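Local coordinates for putative poly(3-hydroxybutyrate) depolymerase LpqC (Bordetella parapertussis 12822, PDB 3D0K), which probably acts as an alpha/beta-hydrolase-type serine esterase that cleaves ester bonds of poly(3-hydroxybutyrate) or related substrates, at residues 35-47 / 84-96. Sequence-based numbering, arbitrary orientation.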
loop_
_atom_site.group_PDB
_atom_site.type_symbol
_atom_site.label_atom_id
_atom_site.label_comp_id
_atom_site.label_asym_id
_atom_site.label_seq_id
_atom_site.Cartn_x
_atom_site.Cartn_y
_atom_site.Cartn_z
ATOM N N ASN A 35 -5.167 10.593 15.382
ATOM C CA ASN A 35 -6.316 10.703 14.466
ATOM C C ASN A 35 -7.665 10.506 15.167
ATOM O O ASN A 35 -8.538 9.786 14.698
ATOM C CB ASN A 35 -6.142 9.770 13.256
ATOM C CG ASN A 35 -4.920 10.119 12.440
ATOM O OD1 ASN A 35 -3.850 9.545 12.621
ATOM N ND2 ASN A 35 -5.061 11.094 11.562
ATOM N N ALA A 36 -7.823 11.194 16.295
ATOM C CA ALA A 36 -9.029 11.083 17.133
ATOM C C ALA A 36 -10.336 11.453 16.406
ATOM O O ALA A 36 -11.381 10.861 16.656
ATOM C CB ALA A 36 -8.861 11.925 18.411
ATOM N N ASP A 37 -10.251 12.393 15.471
ATOM C CA ASP A 37 -11.430 12.949 14.806
ATOM C C ASP A 37 -11.710 12.415 13.407
ATOM O O ASP A 37 -12.485 13.018 12.653
ATOM C CB ASP A 37 -11.248 14.476 14.712
ATOM C CG ASP A 37 -11.029 15.109 16.074
ATOM O OD1 ASP A 37 -11.672 14.634 17.037
ATOM O OD2 ASP A 37 -10.198 16.052 16.192
ATOM N N ARG A 38 -11.054 11.320 13.030
ATOM C CA ARG A 38 -11.135 10.875 11.667
ATOM C C ARG A 38 -11.343 9.375 11.640
ATOM O O ARG A 38 -10.386 8.611 11.627
ATOM C CB ARG A 38 -9.901 11.316 10.878
ATOM C CG ARG A 38 -10.135 12.609 10.063
ATOM C CD ARG A 38 -8.847 13.093 9.396
ATOM N NE ARG A 38 -7.846 13.288 10.447
ATOM C CZ ARG A 38 -7.718 14.402 11.171
ATOM N NH1 ARG A 38 -8.492 15.457 10.938
ATOM N NH2 ARG A 38 -6.802 14.460 12.135
ATOM N N PRO A 39 -12.615 8.954 11.677
ATOM C CA PRO A 39 -12.913 7.534 11.520
ATOM C C PRO A 39 -12.613 6.995 10.131
ATOM O O PRO A 39 -12.592 7.728 9.133
ATOM C CB PRO A 39 -14.422 7.447 11.784
ATOM C CG PRO A 39 -14.938 8.861 11.619
ATOM C CD PRO A 39 -13.823 9.795 11.888
ATOM N N PHE A 40 -12.403 5.699 10.059
ATOM C CA PHE A 40 -12.368 5.044 8.753
ATOM C C PHE A 40 -12.944 3.643 8.906
ATOM O O PHE A 40 -13.497 3.293 9.973
ATOM C CB PHE A 40 -10.944 5.042 8.178
ATOM C CG PHE A 40 -9.917 4.379 9.081
ATOM C CD1 PHE A 40 -9.362 5.084 10.156
ATOM C CD2 PHE A 40 -9.435 3.081 8.790
ATOM C CE1 PHE A 40 -8.393 4.531 10.953
ATOM C CE2 PHE A 40 -8.453 2.511 9.587
ATOM C CZ PHE A 40 -7.928 3.233 10.669
ATOM N N THR A 41 -12.842 2.858 7.853
ATOM C CA THR A 41 -13.526 1.577 7.802
ATOM C C THR A 41 -12.531 0.489 7.420
ATOM O O THR A 41 -11.700 0.700 6.553
ATOM C CB THR A 41 -14.690 1.595 6.780
ATOM O OG1 THR A 41 -15.551 2.704 7.080
ATOM C CG2 THR A 41 -15.499 0.263 6.843
ATOM N N LEU A 42 -12.633 -0.651 8.072
ATOM C CA LEU A 42 -11.895 -1.834 7.636
ATOM C C LEU A 42 -12.883 -2.677 6.850
ATOM O O LEU A 42 -13.846 -3.223 7.419
ATOM C CB LEU A 42 -11.320 -2.630 8.803
ATOM C CG LEU A 42 -10.599 -1.873 9.929
ATOM C CD1 LEU A 42 -10.039 -2.842 10.985
ATOM C CD2 LEU A 42 -9.451 -1.119 9.221
ATOM N N ASN A 43 -12.704 -2.712 5.539
ATOM C CA ASN A 43 -13.492 -3.627 4.711
ATOM C C ASN A 43 -12.693 -4.912 4.679
ATOM O O ASN A 43 -11.577 -4.960 4.180
ATOM C CB ASN A 43 -13.733 -3.065 3.304
ATOM C CG ASN A 43 -14.781 -1.982 3.323
ATOM O OD1 ASN A 43 -15.952 -2.281 3.617
ATOM N ND2 ASN A 43 -14.373 -0.704 3.094
ATOM N N THR A 44 -13.253 -5.945 5.294
ATOM C CA THR A 44 -12.494 -7.153 5.564
ATOM C C THR A 44 -13.080 -8.370 4.848
ATOM O O THR A 44 -14.281 -8.394 4.483
ATOM C CB THR A 44 -12.453 -7.438 7.081
ATOM O OG1 THR A 44 -13.801 -7.679 7.573
ATOM C CG2 THR A 44 -11.817 -6.272 7.796
ATOM N N TYR A 45 -12.240 -9.389 4.678
ATOM C CA TYR A 45 -12.753 -10.707 4.293
ATOM C C TYR A 45 -12.012 -11.771 5.059
ATOM O O TYR A 45 -10.765 -11.809 5.072
ATOM C CB TYR A 45 -12.620 -10.962 2.800
ATOM C CG TYR A 45 -13.142 -12.306 2.414
ATOM C CD1 TYR A 45 -14.520 -12.545 2.375
ATOM C CD2 TYR A 45 -12.265 -13.332 2.032
ATOM C CE1 TYR A 45 -15.022 -13.829 2.010
ATOM C CE2 TYR A 45 -12.753 -14.615 1.664
ATOM C CZ TYR A 45 -14.112 -14.859 1.674
ATOM O OH TYR A 45 -14.568 -16.113 1.294
ATOM N N ARG A 46 -12.779 -12.659 5.669
ATOM C CA ARG A 46 -12.201 -13.808 6.313
ATOM C C ARG A 46 -12.746 -15.083 5.671
ATOM O O ARG A 46 -13.958 -15.298 5.646
ATOM C CB ARG A 46 -12.533 -13.808 7.821
ATOM C CG ARG A 46 -12.037 -15.061 8.499
ATOM C CD ARG A 46 -12.273 -14.972 9.992
ATOM N NE ARG A 46 -11.840 -16.227 10.585
ATOM C CZ ARG A 46 -11.261 -16.311 11.769
ATOM N NH1 ARG A 46 -10.858 -17.485 12.204
ATOM N NH2 ARG A 46 -11.084 -15.197 12.501
ATOM N N PRO A 47 -11.861 -15.917 5.094
ATOM C CA PRO A 47 -12.338 -17.170 4.449
ATOM C C PRO A 47 -12.708 -18.226 5.478
ATOM O O PRO A 47 -12.197 -18.205 6.604
ATOM C CB PRO A 47 -11.115 -17.691 3.673
ATOM C CG PRO A 47 -9.958 -17.076 4.343
ATOM C CD PRO A 47 -10.405 -15.736 4.990
ATOM N N LEU A 84 -6.356 -13.657 5.567
ATOM C CA LEU A 84 -7.278 -12.663 6.106
ATOM C C LEU A 84 -7.087 -11.339 5.335
ATOM O O LEU A 84 -5.995 -10.802 5.285
ATOM C CB LEU A 84 -6.981 -12.454 7.580
ATOM C CG LEU A 84 -7.872 -11.398 8.271
ATOM C CD1 LEU A 84 -9.339 -11.890 8.321
ATOM C CD2 LEU A 84 -7.288 -11.112 9.696
ATOM N N ILE A 85 -8.133 -10.850 4.689
ATOM C CA ILE A 85 -8.016 -9.612 3.901
ATOM C C ILE A 85 -8.509 -8.408 4.673
ATOM O O ILE A 85 -9.628 -8.439 5.192
ATOM C CB ILE A 85 -8.840 -9.720 2.568
ATOM C CG1 ILE A 85 -8.424 -10.978 1.776
ATOM C CG2 ILE A 85 -8.655 -8.407 1.706
ATOM C CD1 ILE A 85 -6.906 -11.157 1.482
ATOM N N VAL A 86 -7.675 -7.361 4.787
ATOM C CA VAL A 86 -8.071 -6.144 5.486
ATOM C C VAL A 86 -7.792 -4.974 4.569
ATOM O O VAL A 86 -6.613 -4.727 4.208
ATOM C CB VAL A 86 -7.229 -5.939 6.778
ATOM C CG1 VAL A 86 -7.556 -4.630 7.443
ATOM C CG2 VAL A 86 -7.456 -7.126 7.775
ATOM N N ALA A 87 -8.858 -4.249 4.227
ATOM C CA ALA A 87 -8.749 -3.083 3.368
ATOM C C ALA A 87 -9.117 -1.799 4.147
ATOM O O ALA A 87 -10.313 -1.432 4.205
ATOM C CB ALA A 87 -9.594 -3.269 2.138
ATOM N N PRO A 88 -8.102 -1.139 4.756
ATOM C CA PRO A 88 -8.352 0.139 5.425
ATOM C C PRO A 88 -8.841 1.127 4.369
ATOM O O PRO A 88 -8.127 1.394 3.395
ATOM C CB PRO A 88 -6.972 0.547 5.976
ATOM C CG PRO A 88 -6.171 -0.793 6.048
ATOM C CD PRO A 88 -6.671 -1.529 4.824
ATOM N N THR A 89 -10.026 1.699 4.612
ATOM C CA THR A 89 -10.758 2.454 3.607
ATOM C C THR A 89 -10.987 3.893 4.056
ATOM O O THR A 89 -11.626 4.122 5.074
ATOM C CB THR A 89 -12.092 1.768 3.343
ATOM O OG1 THR A 89 -11.816 0.413 2.966
ATOM C CG2 THR A 89 -12.829 2.461 2.237
ATOM N N PHE A 90 -10.500 4.849 3.251
ATOM C CA PHE A 90 -10.477 6.281 3.659
ATOM C C PHE A 90 -11.382 7.045 2.717
ATOM O O PHE A 90 -11.050 7.245 1.552
ATOM C CB PHE A 90 -9.014 6.818 3.635
ATOM C CG PHE A 90 -8.100 6.080 4.580
ATOM C CD1 PHE A 90 -8.031 6.433 5.914
ATOM C CD2 PHE A 90 -7.361 4.965 4.137
ATOM C CE1 PHE A 90 -7.217 5.737 6.779
ATOM C CE2 PHE A 90 -6.546 4.264 4.974
ATOM C CZ PHE A 90 -6.492 4.623 6.320
ATOM N N SER A 91 -12.555 7.413 3.210
ATOM C CA SER A 91 -13.566 7.976 2.357
ATOM C C SER A 91 -13.175 9.372 1.895
ATOM O O SER A 91 -12.426 10.056 2.573
ATOM C CB SER A 91 -14.901 8.034 3.104
ATOM O OG SER A 91 -14.838 8.984 4.159
ATOM N N ASP A 92 -13.677 9.774 0.738
ATOM C CA ASP A 92 -13.470 11.137 0.247
ATOM C C ASP A 92 -14.048 12.166 1.210
ATOM O O ASP A 92 -13.511 13.289 1.345
ATOM C CB ASP A 92 -14.128 11.297 -1.097
ATOM C CG ASP A 92 -13.278 10.800 -2.227
ATOM O OD1 ASP A 92 -12.033 10.982 -2.196
ATOM O OD2 ASP A 92 -13.863 10.235 -3.185
ATOM N N GLU A 93 -15.128 11.792 1.901
ATOM C CA GLU A 93 -15.775 12.736 2.797
ATOM C C GLU A 93 -14.940 13.047 4.029
ATOM O O GLU A 93 -14.825 14.191 4.399
ATOM C CB GLU A 93 -17.174 12.257 3.222
ATOM C CG GLU A 93 -18.154 13.395 3.315
ATOM C CD GLU A 93 -19.096 13.307 4.527
ATOM O OE1 GLU A 93 -19.407 12.169 5.015
ATOM O OE2 GLU A 93 -19.538 14.412 4.979
ATOM N N ILE A 94 -14.319 12.045 4.636
ATOM C CA ILE A 94 -13.546 12.264 5.873
ATOM C C ILE A 94 -12.035 12.469 5.634
ATOM O O ILE A 94 -11.335 13.108 6.457
ATOM C CB ILE A 94 -13.777 11.097 6.863
ATOM C CG1 ILE A 94 -15.275 10.954 7.139
ATOM C CG2 ILE A 94 -12.983 11.267 8.172
ATOM C CD1 ILE A 94 -15.676 9.687 7.864
ATOM N N TRP A 95 -11.544 11.924 4.519
ATOM C CA TRP A 95 -10.117 12.019 4.155
ATOM C C TRP A 95 -9.977 12.631 2.753
ATOM O O TRP A 95 -9.538 11.973 1.814
ATOM C CB TRP A 95 -9.490 10.629 4.191
ATOM C CG TRP A 95 -9.596 10.007 5.532
ATOM C CD1 TRP A 95 -10.673 9.312 6.033
ATOM C CD2 TRP A 95 -8.597 9.996 6.555
ATOM N NE1 TRP A 95 -10.401 8.877 7.316
ATOM C CE2 TRP A 95 -9.137 9.270 7.664
ATOM C CE3 TRP A 95 -7.294 10.519 6.651
ATOM C CZ2 TRP A 95 -8.418 9.048 8.847
ATOM C CZ3 TRP A 95 -6.574 10.308 7.837
ATOM C CH2 TRP A 95 -7.150 9.590 8.928
ATOM N N PRO A 96 -10.353 13.912 2.611
ATOM C CA PRO A 96 -10.454 14.477 1.257
ATOM C C PRO A 96 -9.104 14.710 0.541
ATOM O O PRO A 96 -8.115 15.112 1.156
ATOM C CB PRO A 96 -11.202 15.813 1.498
ATOM C CG PRO A 96 -10.797 16.180 2.887
ATOM C CD PRO A 96 -10.681 14.911 3.656
HETATM O O HOH W 1 -13.265 7.215 6.272
#
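An antiparallel strand pair within the mixed central sheet joins 40-46 to 84-89, their short axes 4.6 Å apart and their directions 159° from each other. Thr-41/Thr-89, Asn-43/Ala-87 and Tyr-45/Ile-85 are the hydrogen-bonded pairs, each with two backbone bonds; Leu-42/Pro-88 and Thr-44/Val-86 are the non-hydrogen-bonded ones. Proline fits at position 88 because that pairing asks for no N-H across the strands.

On the face bearing Thr-41, Asn-43 and Tyr-45, the ND2 of Asn-43 donates to OG1 of Thr-89 at 2.8 Å, the acceptor close to the amide plane. That hydroxyl donates a hydrogen bond to Ala-87 O (2.7 Å from Thr-89 OG1), which also accepts from Asn-43 N on the opposite face of its carbonyl plane. Two donors thus grip this oxygen, and accepting one bond while donating another helps hold the Thr-89 rotation. Tyr-45 OH hydrogen-bonds to Asp-79 OD1 of helix 75-81, which packs against the Tyr-45/Ile-85 end of this face.

From the start of 40-46 past the end of 84-89, aromatic rings keep the segments joined. Phe-40 and Phe-90 form an offset stack, centroids 5.0 Å apart and planes at 26°; a chi1 of 57°, placing CG between backbone N and carbonyl carbon, lays the Phe-40 ring alongside its partner. The indole of Trp-95 is sandwiched, CD1 of Phe-90 over one face and Arg-38 CD over the other, the latter a CH-pi contact 3.8 Å from the six-membered ring centroid. Trp-95 NE1 donates to Pro-39 O at 3.1 Å, nearly straight, from above the carbonyl plane. Water 1 donates to the same oxygen and accepts from Ser-91 N, bridging the segments. A second strand running antiparallel within an otherwise parallel eight-stranded sheet is characteristic of the alpha/beta-hydrolase fold.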